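Local coordinates for protein UDP-glucose 4-epimerase (Campylobacter jejuni subsp. jejuni serotype O:2, PDB 7K3P) that catalyses the NAD-dependent interconversion of UDP-glucose and UDP-galactose and probably acts on the corresponding N-acetylated UDP-sugars as well, at residues Gly26-Gly29 with Ser30-Arg34; Met104-Pro107 with Leu108-Tyr111; Asn113-Val116 with Asn117-Leu121; Val248-Ile251 with Ser252-His255; Pro301-Ala304 with Gly305-Ser308. The protein carries 2 engineered substitutions. All coordinates share one frame; numbering follows the deposited sequence.

Contact 1 of 5, residues Gly26-Gly29 with Ser30-Arg34; sequences GYIG and SHTLR. With NAD (nicotinamide-adenine-dinucleotide), chain C.
His31 reaches back along its own helix to Tyr27, one turn earlier, and can be followed atom by atom. Its CB lies near Ile28 O, and CG is turned to the side of its own backbone N (chi1 -76°), which sends the imidazole toward the start of the helix. There ND1 donates to Tyr27 O over 2.7 Å, from slightly outside the plane of the carbonyl. The imidazole N-H thus supplies the short bond to an oxygen that the helical partner, His31 N, reaches only weakly. Further round the ring, CE1 meets CE1 of Tyr27 at 3.6 Å; the two rings lie obliquely, with planes at 76°. Beyond this pair the phenol hydroxyl of Tyr27 bonds to Ala194 O, and the histidine ring packs on helix 248-261.

Hydroxyls reinforce two further carbonyls of this first turn. Ser30 OG, set between its own backbone N and carbonyl carbon (chi1 63°), donates to Gly26 O over 2.7 Å, and Ser30 N also bonds to that oxygen. Ile28 O likewise accepts both Thr32 N and, from above the carbonyl plane, Thr32 OG1 at 2.9 Å.

While the carbonyls point forward along the helix, the N-terminal amides of Tyr27 and Ile28 face the cofactor. Tyr27 N donates to NAD O2A and Ile28 N to NAD O1N, each over 2.8 Å and almost straight. Gly26, without a side chain, lets the backbone lie close to NAD O5B. Glycine-rich turn, helix N terminus and pyrophosphate together form the classic dinucleotide-binding site of a Rossmann fold, with Gly26 and Gly29 fitting its GxGxxG pattern.

Contact 2 of 5, residues Met104-Pro107 with Leu108-Tyr111; sequences MQNP and LKYY
Asn106 is the N-cap of helix 107-127 and makes a local capping contact with Lys109 N, where helix 100-105 gives way to it. Asn106 itself has left helical geometry, and its backbone (phi -138°, psi 68°) separates the two helices. Its amide swings forward, with CG anti to the backbone N (chi1 -170°), and OD1 accepts from Lys109 N in a weak, long bond of 3.4 Å. A water strengthens this cap: it donates to Asn106 OD1 at 3.0 Å and accepts from Leu108 N at 2.8 Å, so that a second amide of the first turn is also satisfied through the asparagine oxygen. The aliphatic start of Lys109 crosses the amide at about a right angle, its CB 3.5 Å from Asn106 OD1, before the chain extends away toward Glu102, its salt-bridge partner.

Pro107 starts the new helix, a place where its missing N-H costs nothing. Its carbonyl makes the first regular bond, Tyr111 N to Pro107 O at 3.0 Å, nearly along the C=O axis. Tyr111 lays CD2 of its ring 3.3 Å from that same Pro107 O, while Tyr110 presents a ring edge to Asn106 O, with CD1 at 3.6 Å.

Tyr110 OH bonds to the backbone N of Glu99 and the carboxylate of Glu102, and its ring packs on Tyr162. Tyr111 rests on helix 161-179 and passes its hydroxyl to Asp175 of the second subunit, while Pro107 packs on Pro161 and on Ala179 of that second subunit, so the first turn of helix 107-127 packs between helix 161-179 and the second subunit.

Contact 3 of 5, residues Asn113-Val116 with Asn117-Leu121; sequences NNTV and NTTNL. With NAD (nicotinamide-adenine-dinucleotide), chain C.
Thr118 N bonds to Asn114 O and Thr119 N to Thr115 O, i to i+4 bonds whose acceptors lie within a wider pi-type turn at 113-116. This is the middle of helix 107-127, a helix of the Rossmann fold that faces the adenine end of NAD on one side and the second subunit on another.

Two threonines double the backbone pattern. Thr118 OG1, beside its own backbone N (chi1 -64°), donates to Asn114 O at 2.8 Å from above the carbonyl plane; it also bonds to His93. Thr119 OG1 donates to Thr115 O at 2.6 Å, tilted from the carbonyl plane, with the amide on the opposite face. On the dimer side, Val116 packs on its own counterpart, Val116 of the second subunit.

The asparagines work on the cofactor side. The side-chain amides of Asn113 and Asn117 stand almost perpendicular, at 80°, and a water joins them, donating to Asn113 OD1 at 2.6 Å and accepting from Asn117 ND2 at 2.9 Å. A further bond from Asn113 ND2 to Ser97 steadies the rotation of the first amide. That amide reads the adenine with both ends: NAD N6A donates to Asn113 OD1 over 2.7 Å, while Asn113 ND2 donates to NAD N7A over 3.1 Å.

Contact 4 of 5, residues Val248-Ile251 with Ser252-His255; sequences VDDI and SSAH
Ser252, the first residue of the second segment, turns back on Val248. Its OG stands beside its own backbone N (chi1 -75°) and donates to Val248 O at 2.8 Å, while Ser252 N reaches the same oxygen from the opposite face of the carbonyl plane. The hydroxyl also lies in probable hydrogen-bonding contact with Thr32 OG1 on helix 27-37.

Ser253 follows with a backbone bond, Ser253 N to Asp249 O at 3.0 Å. Its hydroxyl comes within 3.1 Å of Asp250 O, and its clear partner is the indole N-H of Trp323. Ala254 continues the helix through Ala254 N to Asp250 O at 3.2 Å; its methyl faces Trp323 and Val272.

His255 completes the turn. Its ring supplies the stronger bond to Ile251 O: ND1 donates at 2.9 Å, with the oxygen in the imidazole plane at the ring edge and the bond nearly straight (169°), whereas His255 N reaches that oxygen only weakly and bonds to Ser252 O. The donor ND1 stands above the carbonyl plane. The CG1 branch of Ile251 crosses the ring obliquely, CD1 touching His255 CE1 at 3.6 Å. With NE2 bonded to Ser136 OG, both ring nitrogens are engaged and the imidazole's rotation is fixed; Phe94 packs against the ring. A serine hydroxyl bonded to the carbonyl one turn back is common in helices; here it lies on helix 248-261, packed against the cofactor-binding helix of the Rossmann fold.

Contact 5 of 5, residues Pro301-Ala304 with Gly305-Ser308; sequences PRRA and GDPS
A type II beta turn runs from Arg303 to Asp306 in the surface loop between strand 296-300 and strand 309-312, and the two end residues meet through both backbone and side chains. The turn is closed by Asp306 N, which donates to Arg303 O at 3.1 Å. Gly305 occupies the third place with a positive phi of 91°, a conformation that suits glycine, as is usual at this position of a type II turn.

Beside the turn the carboxylate of Asp306 meets the arginine at the guanidinium edge. Arg303 starts extended, then bends at its third torsion (chi3 -111°), folding the guanidinium back so that NH1 points at Asp306 OD2 over 3.3 Å. This is a weak, single-bonded salt bridge: the oxygen lies in the plane of the guanidinium, while the carboxylate plane is turned 84° away. The same OD2 also packs on the aliphatic part of the side chain, 3.3 Å from Arg303 CB.

Two waters knit the ends further. One accepts from Arg303 N at 3.0 Å and donates to Asp306 OD2. The other donates to both carbonyls, at 2.7 Å to Arg303 O and 2.9 Å to Asp306 O.

The arginine is shared with its surroundings, since NH2 bonds to Pro207 O and the guanidinium makes a cation-pi contact with Phe230. Glycine at the third position and the closing bond between the outer residues, here joined by a side-chain bridge across the same two ends, are those of a type II beta turn in a surface loop joining two strands.

Overall arrangement
From the N terminus, contact 1 opens helix 27-37 of the first beta-alpha-beta unit. Contacts 2 and 3 follow on helix 107-127, the first at its start and the second further along; Tyr111 O and Val116 N, 2.8 Å apart, link them, and both touch the second subunit. Contact 4 returns to contact 1, helix 248-261 lying against helix 27-37 with centres about 9 Å apart. All are local and in series, so none nests or crosses. NAD joins contacts 1 and 3, pyrophosphate to adenine, across about 20 Å between centres. Contact 5 closes a surface turn about 34 Å, centre to centre, from contact 1, on the opposite side of the chain's centre.

Contact 1 of 5, residues Gly26-Gly29 with Ser30-Arg34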
# COMPACT_ATOMS: atom_id res chain seq x y z
N GLY A 26 24.01 -1.55 5.61
CA GLY A 26 23.82 -0.16 5.20
C GLY A 26 24.23 0.84 6.28
O GLY A 26 24.83 0.46 7.29
N TYR A 27 23.91 2.11 6.08
CA TYR A 27 24.41 3.18 6.95
C TYR A 27 23.85 3.09 8.37
O TYR A 27 24.62 2.98 9.34
CB TYR A 27 24.12 4.56 6.34
CG TYR A 27 24.68 5.74 7.11
CD1 TYR A 27 26.01 5.78 7.53
CD2 TYR A 27 23.87 6.84 7.39
CE1 TYR A 27 26.52 6.87 8.22
CE2 TYR A 27 24.37 7.95 8.07
CZ TYR A 27 25.69 7.96 8.49
OH TYR A 27 26.19 9.06 9.17
N ILE A 28 22.54 3.13 8.51
CA ILE A 28 21.96 3.09 9.85
C ILE A 28 22.00 1.67 10.41
O ILE A 28 22.25 1.46 11.61
CB ILE A 28 20.52 3.60 9.86
CG1 ILE A 28 20.44 5.02 9.28
CG2 ILE A 28 19.97 3.57 11.27
CD1 ILE A 28 19.01 5.54 9.18
N GLY A 29 21.76 0.69 9.54
CA GLY A 29 21.82 -0.72 9.92
C GLY A 29 23.15 -1.16 10.52
O GLY A 29 23.17 -1.87 11.54
N SER A 30 24.26 -0.77 9.89
CA SER A 30 25.58 -1.17 10.39
C SER A 30 25.89 -0.50 11.74
O SER A 30 26.47 -1.12 12.63
CB SER A 30 26.67 -0.85 9.38
OG SER A 30 26.77 0.54 9.16
N HIS A 31 25.49 0.77 11.89
CA HIS A 31 25.67 1.45 13.17
C HIS A 31 24.81 0.83 14.25
O HIS A 31 25.22 0.76 15.42
CB HIS A 31 25.34 2.94 13.04
CG HIS A 31 26.41 3.72 12.36
ND1 HIS A 31 26.60 3.70 10.99
CD2 HIS A 31 27.38 4.52 12.86
CE1 HIS A 31 27.63 4.47 10.68
NE2 HIS A 31 28.12 4.98 11.80
N THR A 32 23.62 0.39 13.88
CA THR A 32 22.74 -0.29 14.82
C THR A 32 23.32 -1.67 15.13
O THR A 32 23.24 -2.16 16.27
CB THR A 32 21.31 -0.40 14.25
OG1 THR A 32 20.77 0.92 14.07
CG2 THR A 32 20.40 -1.19 15.19
N LEU A 33 23.90 -2.29 14.11
CA LEU A 33 24.58 -3.57 14.30
C LEU A 33 25.68 -3.44 15.35
O LEU A 33 25.74 -4.25 16.28
CB LEU A 33 25.20 -4.03 12.97
CG LEU A 33 26.13 -5.25 13.06
CD1 LEU A 33 25.35 -6.46 13.57
CD2 LEU A 33 26.80 -5.54 11.70
N ARG A 34 26.53 -2.43 15.21
CA ARG A 34 27.64 -2.21 16.14
C ARG A 34 27.14 -2.10 17.58
O ARG A 34 27.72 -2.70 18.50
CB ARG A 34 28.44 -0.96 15.74
CG ARG A 34 29.62 -0.64 16.65
CD ARG A 34 30.44 0.52 16.10
NE ARG A 34 30.91 0.27 14.74
CZ ARG A 34 32.10 -0.24 14.43
NH1 ARG A 34 32.97 -0.55 15.38
NH2 ARG A 34 32.43 -0.43 13.15
PA NAD C . 20.95 2.34 3.39
O1A NAD C . 20.83 2.29 1.89
O2A NAD C . 22.35 2.68 3.81
O5B NAD C . 20.60 0.94 4.03
C5B NAD C . 19.77 0.08 3.32
C4B NAD C . 20.33 -1.29 3.36
O4B NAD C . 19.38 -2.25 2.98
C3B NAD C . 21.55 -1.43 2.41
O3B NAD C . 22.80 -1.96 3.00
C2B NAD C . 20.98 -2.20 1.20
O2B NAD C . 21.90 -2.96 0.55
C1B NAD C . 19.94 -3.02 1.91
N9A NAD C . 18.89 -3.51 1.00
C8A NAD C . 18.12 -2.76 0.17
N7A NAD C . 17.29 -3.54 -0.53
C5A NAD C . 17.49 -4.82 -0.17
C6A NAD C . 16.93 -6.05 -0.56
N6A NAD C . 15.87 -6.08 -1.55
N1A NAD C . 17.35 -7.19 0.01
C2A NAD C . 18.32 -7.20 0.94
N3A NAD C . 18.91 -6.03 1.33
C4A NAD C . 18.51 -4.83 0.80
O3 NAD C . 19.91 3.42 3.93
PN NAD C . 19.91 3.97 5.41
O1N NAD C . 20.80 3.13 6.30
O2N NAD C . 20.39 5.39 5.37
O5D NAD C . 18.41 3.93 5.93
C5D NAD C . 17.90 2.69 6.37
C4D NAD C . 16.41 2.78 6.67
O4D NAD C . 16.12 3.92 7.46
C3D NAD C . 15.52 2.76 5.44
O3D NAD C . 14.40 2.02 5.70
C2D NAD C . 15.08 4.15 5.25
O2D NAD C . 13.87 4.27 4.59
C1D NAD C . 15.07 4.66 6.71
N1N NAD C . 15.22 6.18 6.87
C2N NAD C . 16.46 6.70 6.53
C3N NAD C . 16.67 8.07 6.65
C7N NAD C . 18.01 8.65 6.28
O7N NAD C . 18.92 7.95 5.86
N7N NAD C . 18.21 10.05 6.43
C4N NAD C . 15.65 8.89 7.11
C5N NAD C . 14.43 8.36 7.44
C6N NAD C . 14.19 6.98 7.32

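Contact 2 of 5, residues Met104-Pro107 with Leu108-Tyr111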
# COMPACT_ATOMS: atom_id res chain seq x y z
N MET A 104 10.16 9.44 -7.41
CA MET A 104 9.31 10.20 -8.33
C MET A 104 9.54 9.75 -9.76
O MET A 104 8.60 9.66 -10.55
CB MET A 104 9.57 11.70 -8.17
CG MET A 104 9.15 12.24 -6.80
SD MET A 104 9.73 13.92 -6.38
CE MET A 104 8.82 14.91 -7.57
N GLN A 105 10.79 9.43 -10.09
CA GLN A 105 11.12 8.97 -11.43
C GLN A 105 10.85 7.48 -11.66
O GLN A 105 10.53 7.07 -12.77
CB GLN A 105 12.57 9.30 -11.78
CG GLN A 105 12.75 10.76 -12.20
CD GLN A 105 14.17 11.24 -12.04
OE1 GLN A 105 15.03 10.53 -11.51
NE2 GLN A 105 14.43 12.46 -12.50
N ASN A 106 10.97 6.69 -10.60
CA ASN A 106 10.88 5.24 -10.73
C ASN A 106 10.04 4.69 -9.58
O ASN A 106 10.57 4.01 -8.70
CB ASN A 106 12.29 4.64 -10.70
CG ASN A 106 12.32 3.16 -11.06
OD1 ASN A 106 11.28 2.51 -11.18
ND2 ASN A 106 13.53 2.63 -11.24
N PRO A 107 8.74 5.01 -9.57
CA PRO A 107 7.90 4.58 -8.44
C PRO A 107 7.87 3.07 -8.26
O PRO A 107 7.84 2.63 -7.11
CB PRO A 107 6.50 5.11 -8.82
CG PRO A 107 6.58 5.39 -10.33
CD PRO A 107 8.00 5.84 -10.53
N LEU A 108 7.86 2.28 -9.34
CA LEU A 108 7.70 0.84 -9.17
C LEU A 108 8.88 0.19 -8.43
O LEU A 108 8.71 -0.80 -7.71
CB LEU A 108 7.37 0.14 -10.51
CG LEU A 108 5.87 0.06 -10.87
CD1 LEU A 108 5.13 -0.75 -9.82
CD2 LEU A 108 5.20 1.44 -11.02
N LYS A 109 10.07 0.77 -8.56
CA LYS A 109 11.22 0.28 -7.80
C LYS A 109 10.98 0.44 -6.29
O LYS A 109 11.36 -0.42 -5.48
CB LYS A 109 12.49 1.05 -8.21
CG LYS A 109 13.68 0.86 -7.27
CD LYS A 109 14.95 1.56 -7.81
CE LYS A 109 16.14 1.29 -6.90
NZ LYS A 109 17.42 1.90 -7.39
N TYR A 110 10.32 1.53 -5.92
CA TYR A 110 10.04 1.81 -4.51
C TYR A 110 8.93 0.91 -3.97
O TYR A 110 9.08 0.30 -2.91
CB TYR A 110 9.81 3.32 -4.29
CG TYR A 110 11.16 3.98 -4.23
CD1 TYR A 110 11.96 4.08 -5.36
CD2 TYR A 110 11.68 4.43 -3.02
CE1 TYR A 110 13.23 4.63 -5.30
CE2 TYR A 110 12.94 4.98 -2.95
CZ TYR A 110 13.71 5.08 -4.09
OH TYR A 110 14.97 5.62 -4.01
N TYR A 111 7.83 0.78 -4.71
CA TYR A 111 6.79 -0.14 -4.30
C TYR A 111 7.25 -1.60 -4.24
O TYR A 111 6.76 -2.36 -3.41
CB TYR A 111 5.55 0.01 -5.18
CG TYR A 111 4.83 1.33 -4.95
CD1 TYR A 111 4.25 1.62 -3.71
CD2 TYR A 111 4.74 2.28 -5.96
CE1 TYR A 111 3.59 2.83 -3.48
CE2 TYR A 111 4.07 3.51 -5.75
CZ TYR A 111 3.51 3.77 -4.52
OH TYR A 111 2.86 4.96 -4.31
O HOH W 1 8.45 2.83 -12.01

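Contact 3 of 5, residues Asn113-Val116 with Asn117-Leu121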
# COMPACT_ATOMS: atom_id res chain seq x y z
N ASN A 113 10.68 -2.70 -3.86
CA ASN A 113 11.74 -2.95 -2.90
C ASN A 113 11.33 -2.61 -1.47
O ASN A 113 11.81 -3.21 -0.50
CB ASN A 113 13.02 -2.20 -3.28
CG ASN A 113 14.25 -2.80 -2.62
OD1 ASN A 113 14.42 -4.03 -2.58
ND2 ASN A 113 15.11 -1.95 -2.07
N ASN A 114 10.41 -1.66 -1.34
CA ASN A 114 9.91 -1.31 -0.02
C ASN A 114 8.62 -2.06 0.33
O ASN A 114 8.66 -3.03 1.08
CB ASN A 114 9.74 0.22 0.07
CG ASN A 114 11.06 0.95 -0.09
OD1 ASN A 114 12.13 0.32 -0.20
ND2 ASN A 114 11.01 2.28 -0.11
N THR A 115 7.50 -1.65 -0.24
CA THR A 115 6.20 -2.22 0.13
C THR A 115 6.06 -3.73 -0.12
O THR A 115 5.56 -4.47 0.74
CB THR A 115 5.08 -1.50 -0.62
OG1 THR A 115 5.30 -0.08 -0.53
CG2 THR A 115 3.74 -1.86 -0.04
N VAL A 116 6.46 -4.18 -1.30
CA VAL A 116 6.31 -5.60 -1.64
C VAL A 116 7.22 -6.49 -0.78
O VAL A 116 6.75 -7.46 -0.20
CB VAL A 116 6.54 -5.85 -3.14
CG1 VAL A 116 6.75 -7.34 -3.42
CG2 VAL A 116 5.35 -5.34 -3.95
N ASN A 117 8.50 -6.16 -0.73
CA ASN A 117 9.44 -6.97 0.04
C ASN A 117 9.06 -6.97 1.51
O ASN A 117 9.17 -7.99 2.20
CB ASN A 117 10.88 -6.47 -0.13
CG ASN A 117 11.47 -6.87 -1.46
OD1 ASN A 117 10.89 -7.69 -2.15
ND2 ASN A 117 12.62 -6.30 -1.83
N THR A 118 8.60 -5.82 1.98
CA THR A 118 8.21 -5.71 3.39
C THR A 118 6.97 -6.54 3.67
O THR A 118 6.85 -7.17 4.72
CB THR A 118 8.02 -4.24 3.82
OG1 THR A 118 9.28 -3.56 3.71
CG2 THR A 118 7.54 -4.16 5.28
N THR A 119 6.05 -6.58 2.71
CA THR A 119 4.83 -7.37 2.90
C THR A 119 5.15 -8.86 3.03
O THR A 119 4.63 -9.55 3.93
CB THR A 119 3.82 -7.14 1.76
OG1 THR A 119 3.51 -5.74 1.70
CG2 THR A 119 2.55 -7.93 2.00
N ASN A 120 5.98 -9.39 2.15
CA ASN A 120 6.36 -10.79 2.29
C ASN A 120 7.06 -11.04 3.63
O ASN A 120 6.84 -12.05 4.28
CB ASN A 120 7.27 -11.23 1.16
CG ASN A 120 7.79 -12.64 1.39
OD1 ASN A 120 7.02 -13.59 1.33
ND2 ASN A 120 9.08 -12.76 1.71
N LEU A 121 7.92 -10.10 4.02
CA LEU A 121 8.65 -10.20 5.28
C LEU A 121 7.68 -10.31 6.46
O LEU A 121 7.87 -11.15 7.35
CB LEU A 121 9.57 -8.99 5.44
CG LEU A 121 10.73 -9.03 6.42
CD1 LEU A 121 11.59 -10.27 6.24
CD2 LEU A 121 11.59 -7.77 6.23
PA NAD C . 20.95 2.34 3.39
O1A NAD C . 20.83 2.29 1.89
O2A NAD C . 22.35 2.68 3.81
O5B NAD C . 20.60 0.94 4.03
C5B NAD C . 19.77 0.08 3.32
C4B NAD C . 20.33 -1.29 3.36
O4B NAD C . 19.38 -2.25 2.98
C3B NAD C . 21.55 -1.43 2.41
O3B NAD C . 22.80 -1.96 3.00
C2B NAD C . 20.98 -2.20 1.20
O2B NAD C . 21.90 -2.96 0.55
C1B NAD C . 19.94 -3.02 1.91
N9A NAD C . 18.89 -3.51 1.00
C8A NAD C . 18.12 -2.76 0.17
N7A NAD C . 17.29 -3.54 -0.53
C5A NAD C . 17.49 -4.82 -0.17
C6A NAD C . 16.93 -6.05 -0.56
N6A NAD C . 15.87 -6.08 -1.55
N1A NAD C . 17.35 -7.19 0.01
C2A NAD C . 18.32 -7.20 0.94
N3A NAD C . 18.91 -6.03 1.33
C4A NAD C . 18.51 -4.83 0.80
O3 NAD C . 19.91 3.42 3.93
PN NAD C . 19.91 3.97 5.41
O1N NAD C . 20.80 3.13 6.30
O2N NAD C . 20.39 5.39 5.37
O5D NAD C . 18.41 3.93 5.93
C5D NAD C . 17.90 2.69 6.37
C4D NAD C . 16.41 2.78 6.67
O4D NAD C . 16.12 3.92 7.46
C3D NAD C . 15.52 2.76 5.44
O3D NAD C . 14.40 2.02 5.70
C2D NAD C . 15.08 4.15 5.25
O2D NAD C . 13.87 4.27 4.59
C1D NAD C . 15.07 4.66 6.71
N1N NAD C . 15.22 6.18 6.87
C2N NAD C . 16.46 6.70 6.53
C3N NAD C . 16.67 8.07 6.65
C7N NAD C . 18.01 8.65 6.28
O7N NAD C . 18.92 7.95 5.86
N7N NAD C . 18.21 10.05 6.43
C4N NAD C . 15.65 8.89 7.11
C5N NAD C . 14.43 8.36 7.44
C6N NAD C . 14.19 6.98 7.32
O HOH W 2 11.76 -2.94 2.31
O HOH W 3 14.05 -5.88 -4.32

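Contact 4 of 5, residues Val248-Ile251 with Ser252-His255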
# COMPACT_ATOMS: atom_id res chain seq x y z
N VAL A 248 23.61 9.55 13.33
CA VAL A 248 23.38 8.15 12.96
C VAL A 248 23.39 7.21 14.17
O VAL A 248 22.68 6.20 14.19
CB VAL A 248 24.38 7.66 11.88
CG1 VAL A 248 25.82 7.72 12.39
CG2 VAL A 248 24.03 6.24 11.42
N ASP A 249 24.17 7.55 15.20
CA ASP A 249 24.25 6.67 16.37
C ASP A 249 23.06 6.85 17.32
O ASP A 249 22.75 5.95 18.11
CB ASP A 249 25.60 6.83 17.11
CG ASP A 249 26.76 6.15 16.37
OD1 ASP A 249 26.60 4.99 15.94
OD2 ASP A 249 27.82 6.80 16.21
N ASP A 250 22.40 8.00 17.22
CA ASP A 250 21.21 8.29 18.02
C ASP A 250 19.94 7.69 17.43
O ASP A 250 19.03 7.24 18.16
CB ASP A 250 21.03 9.81 18.18
CG ASP A 250 22.02 10.41 19.18
OD1 ASP A 250 22.45 9.69 20.09
OD2 ASP A 250 22.36 11.61 19.04
N ILE A 251 19.83 7.72 16.10
CA ILE A 251 18.71 7.00 15.49
C ILE A 251 18.98 5.50 15.68
O ILE A 251 18.06 4.72 15.92
CB ILE A 251 18.50 7.38 14.00
CG1 ILE A 251 17.35 6.57 13.39
CG2 ILE A 251 19.78 7.21 13.20
CD1 ILE A 251 16.05 6.73 14.15
N SER A 252 20.25 5.11 15.61
CA SER A 252 20.59 3.70 15.84
C SER A 252 20.14 3.26 17.23
O SER A 252 19.46 2.25 17.36
CB SER A 252 22.09 3.45 15.63
OG SER A 252 22.41 3.45 14.26
N SER A 253 20.48 4.03 18.26
CA SER A 253 20.14 3.62 19.63
C SER A 253 18.63 3.57 19.84
O SER A 253 18.12 2.76 20.62
CB SER A 253 20.84 4.52 20.67
OG SER A 253 20.32 5.84 20.64
N ALA A 254 17.89 4.42 19.13
CA ALA A 254 16.43 4.43 19.29
C ALA A 254 15.80 3.13 18.80
O ALA A 254 14.70 2.76 19.22
CB ALA A 254 15.80 5.63 18.57
N HIS A 255 16.47 2.45 17.88
CA HIS A 255 15.95 1.17 17.40
C HIS A 255 16.11 0.11 18.50
O HIS A 255 15.21 -0.71 18.72
CB HIS A 255 16.63 0.79 16.08
CG HIS A 255 16.07 1.51 14.89
ND1 HIS A 255 16.34 2.83 14.62
CD2 HIS A 255 15.23 1.09 13.91
CE1 HIS A 255 15.71 3.19 13.51
NE2 HIS A 255 15.04 2.15 13.06

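Contact 5 of 5, residues Pro301-Ala304 with Gly305-Ser308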
# COMPACT_ATOMS: atom_id res chain seq x y z
N PRO A 301 15.95 35.10 -1.52
CA PRO A 301 14.62 35.41 -1.00
C PRO A 301 13.97 34.16 -0.42
O PRO A 301 14.43 33.04 -0.69
CB PRO A 301 13.84 35.83 -2.26
CG PRO A 301 14.91 36.31 -3.22
CD PRO A 301 16.06 35.37 -2.97
N ARG A 302 12.91 34.35 0.35
CA ARG A 302 12.09 33.23 0.78
C ARG A 302 11.63 32.42 -0.42
O ARG A 302 11.32 32.96 -1.48
CB ARG A 302 10.85 33.74 1.51
CG ARG A 302 11.11 34.37 2.86
CD ARG A 302 9.81 34.41 3.60
NE ARG A 302 9.94 35.08 4.88
CZ ARG A 302 8.94 35.21 5.74
NH1 ARG A 302 7.76 34.69 5.44
NH2 ARG A 302 9.13 35.84 6.89
N ARG A 303 11.59 31.11 -0.24
CA ARG A 303 11.03 30.20 -1.22
C ARG A 303 9.57 29.99 -0.80
O ARG A 303 9.30 29.47 0.29
CB ARG A 303 11.82 28.91 -1.15
CG ARG A 303 11.52 27.87 -2.17
CD ARG A 303 12.05 26.55 -1.65
NE ARG A 303 13.20 26.06 -2.40
CZ ARG A 303 14.22 25.39 -1.87
NH1 ARG A 303 14.27 25.15 -0.57
NH2 ARG A 303 15.21 24.97 -2.65
N ALA A 304 8.64 30.45 -1.62
CA ALA A 304 7.22 30.34 -1.28
C ALA A 304 6.88 28.90 -0.96
O ALA A 304 7.42 27.97 -1.58
CB ALA A 304 6.35 30.86 -2.41
N GLY A 305 6.02 28.70 0.03
CA GLY A 305 5.66 27.35 0.45
C GLY A 305 6.50 26.74 1.57
O GLY A 305 6.05 25.81 2.23
N ASP A 306 7.71 27.25 1.78
CA ASP A 306 8.59 26.68 2.81
C ASP A 306 8.15 27.09 4.22
O ASP A 306 8.10 28.28 4.53
CB ASP A 306 10.04 27.12 2.61
CG ASP A 306 10.80 26.24 1.64
OD1 ASP A 306 10.29 25.17 1.26
OD2 ASP A 306 11.94 26.63 1.28
N PRO A 307 7.86 26.11 5.08
CA PRO A 307 7.55 26.49 6.47
C PRO A 307 8.82 26.99 7.18
O PRO A 307 9.93 26.55 6.86
CB PRO A 307 7.05 25.18 7.09
CG PRO A 307 7.70 24.09 6.28
CD PRO A 307 7.81 24.64 4.87
N SER A 308 8.66 27.92 8.12
CA SER A 308 9.82 28.39 8.87
C SER A 308 10.36 27.27 9.78
O SER A 308 11.57 27.17 10.03
CB SER A 308 9.46 29.64 9.69
OG SER A 308 8.39 29.36 10.58
O HOH W 4 12.45 29.70 2.25
O HOH W 5 8.30 30.50 2.63